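PDB 6Z5Y: lytic Polysaccharide Monooxygenase from Phytophthora infestans, which probably uses a copper ion to cleave pectin oxidatively in plant cell walls, an activity of secreted oomycete enzymes that drive plant infection. Local coordinates for residues Gly39-Phe44 against Val95-Cys100. Residues are numbered along the deposited sequence; the frame is centred on the assembly and turned at random.
Sequences GLLATF and VHAGPC. With CU (copper (II) ion), chain C.
Leu41 lays its two methyls side by side on Ala97 and Gly98: CD1 lies 4.0 Å from Ala97 CB, while CD2 reaches the peptide beyond it, 3.8 Å from Gly98 N. With CG anti to the carbonyl carbon (chi1 -72°), the isobutyl group leans from helix 36-47 onto the loop. One turn further along, Phe44 has CG anti to its backbone N (chi1 -174°), which carries the ring out to Pro99; its CZ meets Pro99 CG at 4.0 Å, the two rings set obliquely to each other. Trp27 and Phe53 pack against the same phenyl ring, Phe53 edge-to-face. No hydrogen bond spans the two segments, and the join is apolar. It sets the helix against the loop that leads into strand 100-104 of the five-stranded antiparallel sheet, part of the immunoglobulin-like beta-sandwich core of the LPMO domain, which begins at His1. Gly98 N, which Leu41 CD2 touches, is also hydrogen-bonded to Asp114 OD1, and backbone bonds of Ala97 and Pro99 tie the loop to strand 143-155. The neighbouring His96 turns away from the helix and binds copper through NE2 at 1.9 Å; the N-terminal amine of His1 also holds the metal, as in the histidine brace of LPMOs, and Tyr164 belongs to the same site. Val95 CG2 lies 3.7 Å above the plane of the His96 ring, offset toward the rim. Cys100, where strand 100-104 begins, is disulfide-bonded to Cys115.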
loop_
_atom_site.group_PDB
_atom_site.type_symbol
_atom_site.label_atom_id
_atom_site.label_comp_id
_atom_site.label_asym_id
_atom_site.label_seq_id
_atom_site.Cartn_x
_atom_site.Cartn_y
_atom_site.Cartn_z
ATOM N N GLY A 39 -1.618 1.943 -19.829
ATOM C CA GLY A 39 -0.250 1.718 -20.319
ATOM C C GLY A 39 0.746 1.550 -19.184
ATOM O O GLY A 39 1.656 0.728 -19.295
ATOM N N LEU A 40 0.566 2.303 -18.101
ATOM C CA LEU A 40 1.475 2.155 -16.938
ATOM C C LEU A 40 1.351 0.736 -16.394
ATOM O O LEU A 40 2.356 0.088 -16.098
ATOM C CB LEU A 40 1.114 3.156 -15.838
ATOM C CG LEU A 40 1.352 4.618 -16.178
ATOM C CD1 LEU A 40 0.890 5.525 -15.043
ATOM C CD2 LEU A 40 2.801 4.880 -16.488
ATOM N N LEU A 41 0.121 0.263 -16.220
ATOM C CA LEU A 41 -0.100 -1.088 -15.651
ATOM C C LEU A 41 0.413 -2.170 -16.603
ATOM O O LEU A 41 0.922 -3.183 -16.135
ATOM C CB LEU A 41 -1.588 -1.247 -15.404
ATOM C CG LEU A 41 -2.095 -0.425 -14.221
ATOM C CD1 LEU A 41 -3.597 -0.306 -14.248
ATOM C CD2 LEU A 41 -1.651 -1.014 -12.895
ATOM N N ALA A 42 0.213 -1.977 -17.909
ATOM C CA ALA A 42 0.662 -2.994 -18.879
ATOM C C ALA A 42 2.190 -3.071 -18.905
ATOM O O ALA A 42 2.755 -4.182 -19.002
ATOM C CB ALA A 42 0.084 -2.670 -20.245
ATOM N N THR A 43 2.861 -1.923 -18.782
ATOM C CA THR A 43 4.338 -1.880 -18.734
ATOM C C THR A 43 4.811 -2.594 -17.463
ATOM O O THR A 43 5.707 -3.425 -17.522
ATOM C CB THR A 43 4.856 -0.444 -18.798
ATOM O OG1 THR A 43 4.392 0.186 -20.004
ATOM C CG2 THR A 43 6.369 -0.418 -18.729
ATOM N N PHE A 44 4.161 -2.325 -16.350
ATOM C CA PHE A 44 4.505 -3.005 -15.090
ATOM C C PHE A 44 4.364 -4.528 -15.278
ATOM O O PHE A 44 5.258 -5.293 -14.893
ATOM C CB PHE A 44 3.614 -2.456 -13.974
ATOM C CG PHE A 44 4.001 -2.985 -12.629
ATOM C CD1 PHE A 44 3.543 -4.213 -12.181
ATOM C CD2 PHE A 44 4.841 -2.248 -11.824
ATOM C CE1 PHE A 44 3.936 -4.688 -10.948
ATOM C CE2 PHE A 44 5.231 -2.729 -10.589
ATOM C CZ PHE A 44 4.795 -3.956 -10.167
ATOM N N VAL A 95 -6.435 7.622 -6.551
ATOM C CA VAL A 95 -6.376 8.362 -7.831
ATOM C C VAL A 95 -5.124 8.051 -8.601
ATOM O O VAL A 95 -4.890 8.746 -9.581
ATOM C CB VAL A 95 -6.509 9.894 -7.653
ATOM C CG1 VAL A 95 -7.733 10.288 -6.870
ATOM C CG2 VAL A 95 -5.230 10.511 -7.076
ATOM N N HIS A 96 -4.328 7.061 -8.205
ATOM C CA HIS A 96 -3.182 6.615 -9.011
ATOM C C HIS A 96 -3.303 5.129 -9.261
ATOM O O HIS A 96 -3.703 4.401 -8.350
ATOM C CB HIS A 96 -1.840 6.857 -8.321
ATOM C CG HIS A 96 -1.703 8.212 -7.712
ATOM N ND1 HIS A 96 -1.765 9.379 -8.439
ATOM C CD2 HIS A 96 -1.433 8.581 -6.449
ATOM C CE1 HIS A 96 -1.592 10.402 -7.614
ATOM N NE2 HIS A 96 -1.364 9.948 -6.392
ATOM N N ALA A 97 -2.945 4.700 -10.461
ATOM C CA ALA A 97 -2.856 3.276 -10.792
ATOM C C ALA A 97 -1.715 2.622 -10.024
ATOM O O ALA A 97 -0.764 3.267 -9.611
ATOM C CB ALA A 97 -2.656 3.082 -12.255
ATOM N N GLY A 98 -1.802 1.310 -9.871
ATOM C CA GLY A 98 -0.675 0.485 -9.410
ATOM C C GLY A 98 -1.082 -0.489 -8.314
ATOM O O GLY A 98 -2.171 -0.376 -7.736
ATOM N N PRO A 99 -0.202 -1.447 -8.030
ATOM C CA PRO A 99 -0.540 -2.521 -7.112
ATOM C C PRO A 99 -0.461 -2.086 -5.646
ATOM O O PRO A 99 0.360 -1.253 -5.253
ATOM C CB PRO A 99 0.545 -3.562 -7.412
ATOM C CG PRO A 99 1.728 -2.730 -7.880
ATOM C CD PRO A 99 1.103 -1.613 -8.687
ATOM N N CYS A 100 -1.284 -2.731 -4.839
ATOM C CA CYS A 100 -1.238 -2.517 -3.394
ATOM C C CYS A 100 -1.599 -3.815 -2.704
ATOM O O CYS A 100 -2.132 -4.777 -3.300
ATOM C CB CYS A 100 -2.071 -1.332 -2.931
ATOM S SG CYS A 100 -3.819 -1.630 -2.664
HETATM CU CU CU C . -1.012 10.987 -4.823
#